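Designed helical repeat protein (Synthetic construct, PDB 5CWF) is a computationally designed helical repeat protein with no known biological activity, made to explore how far repeat architectures can be extended beyond those found in nature. Local coordinates at residues M9-K14 / A60-A65; I38-R43 / A86-N91; R119-A124 / D153-N158; K149-A154 / R164-Q169. One frame throughout, in Å; residues are numbered along the deposited sequence. Where two conformers were deposited one is given.

Interaction 1. Residues M9-K14 / A60-A65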
loop_
_atom_site.group_PDB
_atom_site.type_symbol
_atom_site.label_atom_id
_atom_site.label_comp_id
_atom_site.label_asym_id
_atom_site.label_seq_id
_atom_site.Cartn_x
_atom_site.Cartn_y
_atom_site.Cartn_z
ATOM N N MET A 9 14.933 4.171 0.892
ATOM C CA MET A 9 15.244 3.170 -0.135
ATOM C C MET A 9 16.480 2.345 0.202
ATOM O O MET A 9 16.530 1.135 -0.052
ATOM C CB MET A 9 15.469 3.850 -1.488
ATOM C CG MET A 9 14.261 4.526 -2.088
ATOM S SD MET A 9 12.840 3.431 -2.296
ATOM C CE MET A 9 13.604 2.104 -3.207
ATOM N N GLU A 10 17.469 3.005 0.787
ATOM C CA GLU A 10 18.672 2.325 1.247
ATOM C C GLU A 10 18.296 1.366 2.370
ATOM O O GLU A 10 18.861 0.266 2.478
ATOM C CB GLU A 10 19.731 3.345 1.680
ATOM C CG GLU A 10 20.362 4.074 0.486
ATOM C CD GLU A 10 21.192 5.290 0.876
ATOM O OE1 GLU A 10 21.129 5.717 2.050
ATOM O OE2 GLU A 10 21.909 5.820 -0.000
ATOM N N ALA A 11 17.321 1.751 3.189
ATOM C CA ALA A 11 16.866 0.876 4.274
ATOM C C ALA A 11 16.099 -0.324 3.705
ATOM O O ALA A 11 16.165 -1.440 4.249
ATOM C CB ALA A 11 16.000 1.642 5.253
ATOM N N LEU A 12 15.342 -0.084 2.638
ATOM C CA LEU A 12 14.636 -1.162 1.954
ATOM C C LEU A 12 15.621 -2.150 1.362
ATOM O O LEU A 12 15.395 -3.349 1.427
ATOM C CB LEU A 12 13.731 -0.617 0.860
ATOM C CG LEU A 12 12.431 -0.032 1.410
ATOM C CD1 LEU A 12 11.747 0.807 0.320
ATOM C CD2 LEU A 12 11.520 -1.132 1.910
ATOM N N LYS A 13 16.697 -1.643 0.770
ATOM C CA LYS A 13 17.730 -2.515 0.216
ATOM C C LYS A 13 18.344 -3.372 1.337
ATOM O O LYS A 13 18.649 -4.551 1.136
ATOM C CB LYS A 13 18.791 -1.682 -0.496
ATOM C CG LYS A 13 19.806 -2.484 -1.274
ATOM C CD LYS A 13 20.735 -1.569 -2.059
ATOM C CE LYS A 13 21.693 -2.346 -2.939
ATOM N NZ LYS A 13 22.890 -2.825 -2.190
ATOM N N LYS A 14 18.507 -2.789 2.516
ATOM C CA LYS A 14 18.988 -3.548 3.670
ATOM C C LYS A 14 17.972 -4.576 4.138
ATOM O O LYS A 14 18.343 -5.667 4.591
ATOM C CB LYS A 14 19.320 -2.620 4.846
ATOM C CG LYS A 14 20.799 -2.449 5.136
ATOM C CD LYS A 14 21.438 -1.375 4.294
ATOM C CE LYS A 14 22.709 -0.858 4.952
ATOM N NZ LYS A 14 23.132 0.448 4.382
ATOM N N ALA A 60 5.996 2.032 4.888
ATOM C CA ALA A 60 5.088 0.977 5.340
ATOM C C ALA A 60 5.711 -0.393 5.116
ATOM O O ALA A 60 5.629 -1.274 5.975
ATOM C CB ALA A 60 3.775 1.061 4.635
ATOM N N VAL A 61 6.346 -0.564 3.968
ATOM C CA VAL A 61 6.980 -1.836 3.651
ATOM C C VAL A 61 8.122 -2.106 4.629
ATOM O O VAL A 61 8.265 -3.212 5.152
ATOM C CB VAL A 61 7.512 -1.836 2.186
ATOM C CG1 VAL A 61 8.320 -3.108 1.858
ATOM C CG2 VAL A 61 6.356 -1.724 1.240
ATOM N N LEU A 62 8.899 -1.069 4.906
ATOM C CA LEU A 62 10.057 -1.166 5.785
ATOM C C LEU A 62 9.634 -1.538 7.206
ATOM O O LEU A 62 10.242 -2.407 7.835
ATOM C CB LEU A 62 10.823 0.157 5.778
ATOM C CG LEU A 62 12.183 0.151 6.464
ATOM C CD1 LEU A 62 13.161 -0.675 5.617
ATOM C CD2 LEU A 62 12.689 1.568 6.687
ATOM N N LEU A 63 8.572 -0.895 7.700
ATOM C CA LEU A 63 8.087 -1.193 9.039
ATOM C C LEU A 63 7.461 -2.573 9.138
ATOM O O LEU A 63 7.617 -3.253 10.164
ATOM C CB LEU A 63 7.057 -0.156 9.501
ATOM C CG LEU A 63 7.588 1.214 9.872
ATOM C CD1 LEU A 63 6.415 2.126 10.180
ATOM C CD2 LEU A 63 8.557 1.144 11.041
ATOM N N ALA A 64 6.762 -2.988 8.086
ATOM C CA ALA A 64 6.149 -4.307 8.077
ATOM C C ALA A 64 7.224 -5.379 8.051
ATOM O O ALA A 64 7.110 -6.405 8.723
ATOM C CB ALA A 64 5.222 -4.461 6.907
ATOM N N ALA A 65 8.295 -5.135 7.307
ATOM C CA ALA A 65 9.364 -6.130 7.258
ATOM C C ALA A 65 9.979 -6.280 8.652
ATOM O O ALA A 65 10.393 -7.365 9.048
ATOM C CB ALA A 65 10.423 -5.742 6.265
#

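Interaction 2. Residues I38-R43 / A86-N91. With CA (calcium ion), chain G.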
loop_
_atom_site.group_PDB
_atom_site.type_symbol
_atom_site.label_atom_id
_atom_site.label_comp_id
_atom_site.label_asym_id
_atom_site.label_seq_id
_atom_site.Cartn_x
_atom_site.Cartn_y
_atom_site.Cartn_z
ATOM N N ILE A 38 8.210 1.632 -7.043
ATOM C CA ILE A 38 8.305 2.982 -6.508
ATOM C C ILE A 38 9.359 3.784 -7.272
ATOM O O ILE A 38 9.124 4.930 -7.655
ATOM C CB ILE A 38 8.644 2.958 -5.000
ATOM C CG1 ILE A 38 7.426 2.489 -4.208
ATOM C CG2 ILE A 38 9.076 4.344 -4.498
ATOM C CD1 ILE A 38 7.738 2.076 -2.758
ATOM N N VAL A 39 10.526 3.189 -7.491
ATOM C CA VAL A 39 11.592 3.891 -8.194
ATOM C C VAL A 39 11.166 4.276 -9.615
ATOM O O VAL A 39 11.422 5.395 -10.045
ATOM C CB VAL A 39 12.892 3.040 -8.211
ATOM C CG1 VAL A 39 13.884 3.527 -9.259
ATOM C CG2 VAL A 39 13.517 3.057 -6.819
ATOM N N GLU A 40 10.518 3.367 -10.338
ATOM C CA GLU A 40 10.079 3.687 -11.698
ATOM C C GLU A 40 8.972 4.750 -11.690
ATOM O O GLU A 40 8.949 5.617 -12.558
ATOM C CB GLU A 40 9.611 2.435 -12.447
ATOM C CG GLU A 40 10.551 1.984 -13.574
ATOM C CD GLU A 40 11.791 1.259 -13.086
ATOM O OE1 GLU A 40 12.898 1.824 -13.218
ATOM O OE2 GLU A 40 11.661 0.118 -12.592
ATOM N N ALA A 41 8.066 4.690 -10.717
ATOM C CA ALA A 41 7.024 5.711 -10.592
ATOM C C ALA A 41 7.640 7.104 -10.399
ATOM O O ALA A 41 7.146 8.086 -10.941
ATOM C CB ALA A 41 6.073 5.382 -9.434
ATOM N N LEU A 42 8.693 7.194 -9.588
ATOM C CA LEU A 42 9.326 8.485 -9.326
ATOM C C LEU A 42 10.188 8.982 -10.509
ATOM O O LEU A 42 10.371 10.186 -10.690
ATOM C CB LEU A 42 10.168 8.407 -8.054
ATOM C CG LEU A 42 9.364 8.285 -6.752
ATOM C CD1 LEU A 42 10.287 7.973 -5.577
ATOM C CD2 LEU A 42 8.526 9.545 -6.461
ATOM N N ARG A 43 10.711 8.053 -11.303
ATOM C CA ARG A 43 11.545 8.411 -12.445
ATOM C C ARG A 43 10.748 9.183 -13.487
ATOM O O ARG A 43 11.272 10.081 -14.141
ATOM C CB ARG A 43 12.152 7.162 -13.087
ATOM C CG ARG A 43 13.120 7.453 -14.233
ATOM C CD ARG A 43 13.623 6.164 -14.876
ATOM N NE ARG A 43 14.064 5.199 -13.872
ATOM C CZ ARG A 43 14.200 3.894 -14.085
ATOM N NH1 ARG A 43 13.929 3.376 -15.275
ATOM N NH2 ARG A 43 14.604 3.103 -13.097
ATOM N N ALA A 86 -1.268 0.873 -9.826
ATOM C CA ALA A 86 -2.525 1.567 -10.096
ATOM C C ALA A 86 -2.298 3.053 -10.347
ATOM O O ALA A 86 -2.915 3.661 -11.240
ATOM C CB ALA A 86 -3.482 1.378 -8.931
ATOM N N LEU A 87 -1.404 3.640 -9.564
ATOM C CA LEU A 87 -1.098 5.049 -9.737
ATOM C C LEU A 87 -0.350 5.317 -11.023
ATOM O O LEU A 87 -0.505 6.377 -11.637
ATOM C CB LEU A 87 -0.272 5.577 -8.567
ATOM C CG LEU A 87 -0.981 6.293 -7.444
ATOM C CD1 LEU A 87 0.059 6.799 -6.464
ATOM C CD2 LEU A 87 -1.856 7.466 -7.923
ATOM N N ARG A 88 0.464 4.362 -11.451
ATOM C CA ARG A 88 1.174 4.564 -12.691
ATOM C C ARG A 88 0.207 4.470 -13.870
ATOM O O ARG A 88 0.454 5.063 -14.908
ATOM C CB ARG A 88 2.308 3.553 -12.842
ATOM C CG ARG A 88 3.459 3.794 -11.867
ATOM C CD ARG A 88 4.552 2.768 -12.068
ATOM N NE ARG A 88 5.339 3.027 -13.276
ATOM C CZ ARG A 88 6.189 2.152 -13.805
ATOM N NH1 ARG A 88 6.364 0.960 -13.245
ATOM N NH2 ARG A 88 6.875 2.472 -14.893
ATOM N N GLU A 89 -0.913 3.775 -13.709
ATOM C CA GLU A 89 -1.919 3.766 -14.768
ATOM C C GLU A 89 -2.710 5.072 -14.786
ATOM O O GLU A 89 -3.061 5.573 -15.838
ATOM C CB GLU A 89 -2.882 2.590 -14.620
ATOM C CG GLU A 89 -2.222 1.238 -14.829
ATOM C CD GLU A 89 -3.165 0.097 -14.544
ATOM O OE1 GLU A 89 -4.264 0.360 -14.005
ATOM O OE2 GLU A 89 -2.782 -1.066 -14.807
ATOM N N ASN A 90 -3.017 5.611 -13.617
ATOM C CA ASN A 90 -3.827 6.829 -13.553
ATOM C C ASN A 90 -3.510 7.564 -12.266
ATOM O O ASN A 90 -3.829 7.046 -11.198
ATOM C CB ASN A 90 -5.320 6.459 -13.637
ATOM C CG ASN A 90 -6.260 7.663 -13.523
ATOM O OD1 ASN A 90 -5.831 8.803 -13.353
ATOM N ND2 ASN A 90 -7.562 7.402 -13.653
ATOM N N ASN A 91 -2.878 8.744 -12.351
ATOM C CA ASN A 91 -2.573 9.517 -11.129
ATOM C C ASN A 91 -3.294 10.852 -11.158
ATOM O O ASN A 91 -2.729 11.890 -10.810
ATOM C CB ASN A 91 -1.045 9.710 -10.889
ATOM C CG ASN A 91 -0.366 10.696 -11.856
ATOM O OD1 ASN A 91 0.155 11.746 -11.445
ATOM N ND2 ASN A 91 -0.321 10.339 -13.111
HETATM CA CA CA G . 0.906 7.030 -16.008
HETATM O O HOH W 1 -0.024 7.805 -13.991
HETATM O O HOH W 2 -0.800 6.210 -17.413
HETATM O O HOH W 3 2.057 5.294 -17.096
#

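Interaction 3. Residues R119-A124 / D153-N158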
loop_
_atom_site.group_PDB
_atom_site.type_symbol
_atom_site.label_atom_id
_atom_site.label_comp_id
_atom_site.label_asym_id
_atom_site.label_seq_id
_atom_site.Cartn_x
_atom_site.Cartn_y
_atom_site.Cartn_z
ATOM N N ARG A 119 -2.756 -7.490 8.198
ATOM C CA ARG A 119 -3.198 -8.332 7.092
ATOM C C ARG A 119 -4.527 -7.857 6.504
ATOM O O ARG A 119 -4.698 -7.846 5.288
ATOM C CB ARG A 119 -3.343 -9.778 7.557
ATOM C CG ARG A 119 -4.110 -10.660 6.576
ATOM C CD ARG A 119 -4.023 -12.148 6.943
ATOM N NE ARG A 119 -2.685 -12.699 6.742
ATOM C CZ ARG A 119 -2.347 -13.960 7.005
ATOM N NH1 ARG A 119 -3.246 -14.812 7.480
ATOM N NH2 ARG A 119 -1.106 -14.374 6.790
ATOM N N GLU A 120 -5.478 -7.493 7.353
ATOM C CA GLU A 120 -6.800 -7.116 6.856
ATOM C C GLU A 120 -6.799 -5.720 6.219
ATOM O O GLU A 120 -7.545 -5.468 5.290
ATOM C CB GLU A 120 -7.853 -7.175 7.952
ATOM C CG GLU A 120 -8.120 -8.575 8.549
ATOM C CD GLU A 120 -8.365 -9.689 7.529
ATOM O OE1 GLU A 120 -8.804 -9.417 6.403
ATOM O OE2 GLU A 120 -8.203 -10.871 7.901
ATOM N N ILE A 121 -5.991 -4.800 6.743
ATOM C CA ILE A 121 -5.879 -3.463 6.136
ATOM C C ILE A 121 -5.249 -3.598 4.745
ATOM O O ILE A 121 -5.762 -3.035 3.773
ATOM C CB ILE A 121 -5.065 -2.496 7.049
ATOM C CG1 ILE A 121 -5.834 -2.224 8.358
ATOM C CG2 ILE A 121 -4.733 -1.192 6.333
ATOM C CD1 ILE A 121 -7.122 -1.427 8.178
ATOM N N ALA A 122 -4.195 -4.401 4.629
ATOM C CA ALA A 122 -3.551 -4.606 3.337
ATOM C C ALA A 122 -4.545 -5.204 2.346
ATOM O O ALA A 122 -4.565 -4.831 1.184
ATOM C CB ALA A 122 -2.344 -5.503 3.482
ATOM N N ARG A 123 -5.370 -6.136 2.804
ATOM C CA ARG A 123 -6.325 -6.788 1.898
ATOM C C ARG A 123 -7.437 -5.841 1.431
ATOM O O ARG A 123 -7.909 -5.919 0.293
ATOM C CB ARG A 123 -6.910 -8.013 2.575
ATOM C CG ARG A 123 -5.938 -9.143 2.537
ATOM C CD ARG A 123 -6.369 -10.320 3.382
ATOM N NE ARG A 123 -5.483 -11.450 3.127
ATOM C CZ ARG A 123 -5.735 -12.694 3.505
ATOM N NH1 ARG A 123 -6.861 -12.973 4.143
ATOM N NH2 ARG A 123 -4.868 -13.658 3.225
ATOM N N ALA A 124 -7.892 -4.983 2.328
ATOM C CA ALA A 124 -8.901 -4.001 1.990
ATOM C C ALA A 124 -8.352 -3.008 0.950
ATOM O O ALA A 124 -9.007 -2.705 -0.047
ATOM C CB ALA A 124 -9.366 -3.276 3.254
ATOM N N ASP A 153 -9.378 4.893 8.897
ATOM C CA ASP A 153 -9.982 5.010 10.227
ATOM C C ASP A 153 -9.896 3.659 10.953
ATOM O O ASP A 153 -9.596 3.597 12.172
ATOM C CB ASP A 153 -11.445 5.481 10.129
ATOM C CG ASP A 153 -11.570 6.967 9.770
ATOM O OD1 ASP A 153 -10.613 7.734 10.023
ATOM O OD2 ASP A 153 -12.629 7.371 9.229
ATOM N N ALA A 154 -10.106 2.575 10.204
ATOM C CA ALA A 154 -10.016 1.222 10.775
ATOM C C ALA A 154 -8.616 0.911 11.267
ATOM O O ALA A 154 -8.452 0.214 12.258
ATOM C CB ALA A 154 -10.441 0.166 9.751
ATOM N N ALA A 155 -7.607 1.356 10.531
ATOM C CA ALA A 155 -6.237 1.189 10.975
ATOM C C ALA A 155 -6.012 1.989 12.261
ATOM O O ALA A 155 -5.357 1.516 13.200
ATOM C CB ALA A 155 -5.274 1.627 9.892
ATOM N N LYS A 156 -6.566 3.193 12.297
ATOM C CA LYS A 156 -6.433 4.060 13.473
ATOM C C LYS A 156 -7.095 3.455 14.709
ATOM O O LYS A 156 -6.636 3.667 15.839
ATOM C CB LYS A 156 -7.025 5.441 13.179
ATOM C CG LYS A 156 -6.176 6.308 12.255
ATOM C CD LYS A 156 -6.859 7.611 11.850
ATOM C CE LYS A 156 -5.945 8.451 10.944
ATOM N NZ LYS A 156 -6.552 9.759 10.529
ATOM N N ASN A 157 -8.149 2.675 14.488
ATOM C CA ASN A 157 -8.874 2.022 15.566
ATOM C C ASN A 157 -8.440 0.576 15.806
ATOM O O ASN A 157 -9.070 -0.126 16.603
ATOM C CB ASN A 157 -10.373 2.041 15.274
ATOM C CG ASN A 157 -10.947 3.437 15.261
ATOM O OD1 ASN A 157 -10.486 4.317 15.988
ATOM N ND2 ASN A 157 -11.996 3.636 14.479
ATOM N N ASN A 158 -7.392 0.133 15.111
ATOM C CA ASN A 158 -6.910 -1.247 15.199
ATOM C C ASN A 158 -8.072 -2.237 15.055
ATOM O O ASN A 158 -8.262 -3.114 15.877
ATOM C CB ASN A 158 -6.141 -1.479 16.510
ATOM C CG ASN A 158 -5.025 -2.510 16.354
ATOM O OD1 ASN A 158 -4.232 -2.460 15.400
ATOM N ND2 ASN A 158 -4.972 -3.459 17.273
#

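Interaction 4. Residues K149-A154 / R164-Q169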
loop_
_atom_site.group_PDB
_atom_site.type_symbol
_atom_site.label_atom_id
_atom_site.label_comp_id
_atom_site.label_asym_id
_atom_site.label_seq_id
_atom_site.Cartn_x
_atom_site.Cartn_y
_atom_site.Cartn_z
ATOM N N LYS A 149 -10.916 6.106 3.008
ATOM C CA LYS A 149 -10.955 6.904 4.226
ATOM C C LYS A 149 -11.372 6.018 5.398
ATOM O O LYS A 149 -10.887 6.166 6.524
ATOM C CB LYS A 149 -11.951 8.061 4.091
ATOM C CG LYS A 149 -11.549 9.207 3.162
ATOM C CD LYS A 149 -10.104 9.631 3.307
ATOM C CE LYS A 149 -9.845 10.907 2.510
ATOM N NZ LYS A 149 -8.421 11.082 2.112
ATOM N N ARG A 150 -12.283 5.086 5.136
ATOM C CA ARG A 150 -12.739 4.172 6.196
ATOM C C ARG A 150 -11.671 3.139 6.564
ATOM O O ARG A 150 -11.561 2.753 7.729
ATOM C CB ARG A 150 -14.024 3.477 5.765
ATOM C CG ARG A 150 -15.186 4.438 5.703
ATOM C CD ARG A 150 -16.451 3.801 5.162
ATOM N NE ARG A 150 -16.836 2.608 5.911
ATOM C CZ ARG A 150 -17.521 1.590 5.395
ATOM N NH1 ARG A 150 -17.943 1.637 4.140
ATOM N NH2 ARG A 150 -17.814 0.537 6.146
ATOM N N VAL A 151 -10.862 2.730 5.593
ATOM C CA VAL A 151 -9.756 1.812 5.857
ATOM C C VAL A 151 -8.743 2.484 6.783
ATOM O O VAL A 151 -8.272 1.885 7.758
ATOM C CB VAL A 151 -9.055 1.381 4.545
ATOM C CG1 VAL A 151 -7.807 0.536 4.844
ATOM C CG2 VAL A 151 -10.004 0.587 3.678
ATOM N N LEU A 152 -8.441 3.743 6.501
ATOM C CA LEU A 152 -7.530 4.512 7.338
ATOM C C LEU A 152 -8.075 4.635 8.757
ATOM O O LEU A 152 -7.325 4.465 9.734
ATOM C CB LEU A 152 -7.261 5.890 6.689
ATOM C CG LEU A 152 -6.389 6.890 7.455
ATOM C CD1 LEU A 152 -5.051 6.253 7.855
ATOM C CD2 LEU A 152 -6.144 8.123 6.607
ATOM N N ASP A 153 -9.378 4.893 8.897
ATOM C CA ASP A 153 -9.982 5.010 10.227
ATOM C C ASP A 153 -9.896 3.659 10.953
ATOM O O ASP A 153 -9.596 3.597 12.172
ATOM C CB ASP A 153 -11.445 5.481 10.129
ATOM C CG ASP A 153 -11.570 6.967 9.770
ATOM O OD1 ASP A 153 -10.613 7.734 10.023
ATOM O OD2 ASP A 153 -12.629 7.371 9.229
ATOM N N ALA A 154 -10.106 2.575 10.204
ATOM C CA ALA A 154 -10.016 1.222 10.775
ATOM C C ALA A 154 -8.616 0.911 11.267
ATOM O O ALA A 154 -8.452 0.214 12.258
ATOM C CB ALA A 154 -10.441 0.166 9.751
ATOM N N ARG A 164 -12.198 -5.969 7.227
ATOM C CA ARG A 164 -12.727 -7.052 6.397
ATOM C C ARG A 164 -14.050 -6.659 5.742
ATOM O O ARG A 164 -14.303 -7.011 4.599
ATOM C CB ARG A 164 -12.891 -8.343 7.216
ATOM C CG ARG A 164 -11.559 -9.055 7.468
ATOM C CD ARG A 164 -11.748 -10.472 8.070
ATOM N NE ARG A 164 -12.278 -10.460 9.424
ATOM C CZ ARG A 164 -11.553 -10.482 10.543
ATOM N NH1 ARG A 164 -10.230 -10.584 10.523
ATOM N NH2 ARG A 164 -12.174 -10.446 11.697
ATOM N N GLU A 165 -14.897 -5.933 6.467
ATOM C CA GLU A 165 -16.162 -5.469 5.898
ATOM C C GLU A 165 -15.941 -4.507 4.739
ATOM O O GLU A 165 -16.652 -4.561 3.730
ATOM C CB GLU A 165 -17.029 -4.803 6.966
ATOM C CG GLU A 165 -18.321 -4.237 6.413
ATOM C CD GLU A 165 -19.140 -5.282 5.671
ATOM O OE1 GLU A 165 -19.229 -6.434 6.155
ATOM O OE2 GLU A 165 -19.678 -4.954 4.592
ATOM N N ILE A 166 -14.965 -3.618 4.873
ATOM C CA ILE A 166 -14.688 -2.670 3.789
ATOM C C ILE A 166 -14.187 -3.441 2.565
ATOM O O ILE A 166 -14.542 -3.116 1.450
ATOM C CB ILE A 166 -13.661 -1.602 4.200
ATOM C CG1 ILE A 166 -14.222 -0.699 5.304
ATOM C CG2 ILE A 166 -13.268 -0.736 3.010
ATOM C CD1 ILE A 166 -13.146 0.024 6.090
ATOM N N ALA A 167 -13.386 -4.477 2.773
ATOM C CA ALA A 167 -12.882 -5.273 1.652
ATOM C C ALA A 167 -14.019 -5.932 0.886
ATOM O O ALA A 167 -13.996 -5.967 -0.357
ATOM C CB ALA A 167 -11.892 -6.336 2.141
ATOM N N ARG A 168 -14.995 -6.467 1.616
ATOM C CA ARG A 168 -16.172 -7.069 0.982
ATOM C C ARG A 168 -17.005 -6.039 0.220
ATOM O O ARG A 168 -17.478 -6.314 -0.876
ATOM C CB ARG A 168 -17.073 -7.779 2.000
ATOM C CG ARG A 168 -16.498 -9.072 2.598
ATOM C CD ARG A 168 -17.472 -9.714 3.598
ATOM N NE ARG A 168 -17.692 -8.913 4.800
ATOM C CZ ARG A 168 -17.201 -9.192 6.007
ATOM N NH1 ARG A 168 -16.453 -10.274 6.213
ATOM N NH2 ARG A 168 -17.476 -8.388 7.024
ATOM N N GLN A 169 -17.207 -4.864 0.809
ATOM C CA GLN A 169 -17.963 -3.808 0.131
ATOM C C GLN A 169 -17.248 -3.324 -1.127
ATOM O O GLN A 169 -17.888 -3.052 -2.138
ATOM C CB GLN A 169 -18.198 -2.615 1.056
ATOM C CG GLN A 169 -19.170 -2.867 2.188
ATOM C CD GLN A 169 -19.177 -1.730 3.197
ATOM O OE1 GLN A 169 -18.807 -0.601 2.871
ATOM N NE2 GLN A 169 -19.596 -2.019 4.426
#

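Interaction 1. Residues M9-K14 / A60-A65
Leu12 and Leu62 bring their CA atoms within 6.0 Å of each other where helical segments 9-14 and 60-65 run in broadly the same direction, their axes 34° apart and 9.8 Å at closest approach. Leu62 is the main side chain of the contact, directed toward the other helix. Its CG stands anti to the backbone N (chi1 -170°), which sends the forked end out over Ala11. There CD2 meets Ala11 CB at 3.6 Å, while CD1 settles against the backbone, 3.4 Å from Ala11 O and 3.7 Å from Leu12 N. Alanine suits this place because its single methyl lets a leucine lie down on the helix surface itself. Leu12 does not point straight across, but its end swings nearer: CD2 reaches 3.8 Å from Val61 CG1, the two side chains crossing at about a right angle, and the same methyl lies 4.1 Å from Leu62 CD1. A beta-branched valine gives this methyl a short, stiff wall to rest on. No hydrogen bond links the segments, so the contact is apolar packing between two roughly codirectional helices of an all-helical repeat protein. Helix 25-44, which joins helices 3-21 and 48-67 in the chain, packs beside both, with Met9 against Ala35 and Val61 against Ile31. Beyond 60-65, helix 70-89 receives Val61 at Ala80, and helix 93-111 takes Ala60 and Leu63.

Interaction 2. Residues I38-R43 / A86-N91
Glu40 CB sits over one face of the Arg88 guanidinium, 3.4 Å from its plane and toward the rim, and Ala41 N comes farther out over that face. Salt bridges hold its nitrogens, NH1 to Glu37 and NE to Glu44, so helix 25-44 supplies both the surface against the group and the charges that meet it. This is side-by-side packing of helices 25-44 and 70-89 in a helical repeat protein, near their C-terminal ends. Arginine suits a place at the edge of the core, since its aliphatic stem can lie on Ala41 while its head stays polar: CG is 3.9 Å from Ala41 CB, and the bend at chi3 (75°) turns the head onto Glu40. A methionine at Arg88 could still touch Ala41, but would probably leave Glu37 and Glu44 without their positive partner and bare the side of Glu40. The backbone carbonyl of the same arginine binds a calcium ion, Arg88 O lying 2.3 Å from the metal, at a helix end where carbonyls tend to favour a cation. Three waters also bind it; one of them accepts from Asn91 ND2 at 2.7 Å and donates to Leu87 O at 2.8 Å.

Interaction 3. Residues R119-A124 / D153-N158
Ile121 gives the largest share of this buried contact, and the end of its longer branch does most of the touching. CD1 lies on the backbone of the opposite helix, 3.7 Å from Ala155 N, and fits between two methyls: Ala154 CB and Ala155 CB are each 4.0 Å from Ile121 CD1. Ile121 CG1 is only a little farther from Ala155 CB, at 4.2 Å, so the middle of the branch lies alongside as well. CG1 stands anti to the carbonyl carbon (chi1 -66°), and the second torsion, -67°, then folds CD1 over onto these alanines. Because they carry nothing beyond CB, the isoleucine can come down to the main chain, and the CA atoms of Ile121 and Ala155 are 6.7 Å apart. Helices 115-134 and 138-156 follow each other in the chain and run antiparallel, a helical hairpin of the repeat fold, and the contact lies close to where the second of them stops. That helix ends in a Schellman motif: Asn158 N bonds back to Ala155 O at 3.1 Å, and the N-H of the residue after it returns to Ala154 O. Asn158 is the C-prime residue, with positive phi, a conformation that asparagine tolerates better than most residues with a side chain; its ND2 also donates to Asp114 OD2. The pair of alanines under Ile121 thus supplies the carbonyls that close the helix. Ala105 and Ala109 of helix 93-111 and Ala163 of helix 160-176 also pack on Ile121.

Interaction 4. Residues K149-A154 / R164-Q169
Ile166 and Gln169 carry the side of helix 160-176 that meets Arg150 and Val151, in a helical hairpin whose segment axes run antiparallel, 10.0 Å apart at closest. Segment 164-169 first offers Glu165, which does not touch the other helix but backs up one residue that does; it was modelled in two conformers, so its bonds are less certain. Next comes Ile166, buried and aimed across. Its CD1 lies against the main chain, 3.5 Å from Arg150 C, and its CG2 meets Val151 CG2 at 3.6 Å, two beta-branched side chains packing stiffly. Ile166 CG1 lies over one face of the Arg150 guanidinium, 3.8 Å from its plane and toward the rim. One turn on, Gln169 receives the head of that arginine: Arg150 NH1 donates to Gln169 OE1 at 2.7 Å, nearly straight at 160°, in the amide plane and on a lone pair. The bend of Arg150 at chi3 (55°) brings the head there, its plane turned 35° from the amide. Gln169 NE2 in turn donates to Glu165 OE2, which would fix the amide's flip. A leucine at Gln169 would probably leave Arg150 NH1 without this acceptor and its head freer to swing off Ile166. Glutamine suits the spot: it accepts from a cation and, in the modelled Glu165 conformer, donates to a carboxylate, a neutral bridge between opposite charges that do not meet.

Overall arrangement
Interactions 1 and 2 alternate along the chain and both come before interactions 3 and 4. They use helices 3-21, 25-44, 48-67 and 70-89, their centres 18 Å apart, and touch where Met9 CE meets Val39 CG2. Interactions 3 and 4 form a tighter cluster, centres 7 Å apart, sharing Asp153 and Ala154 on helix 138-156; Ala124 of one packs on Val151 and Ala167 of the other. Centres in different groups are 20 to 25 Å apart, and interactions 2 and 4 sit on opposite sides of the chain's centre. Together they join non-consecutive helices (1, 2) and consecutive antiparallel ones (3, 4), the two kinds of neighbour by which the helices of such a repeat fold build one continuous core.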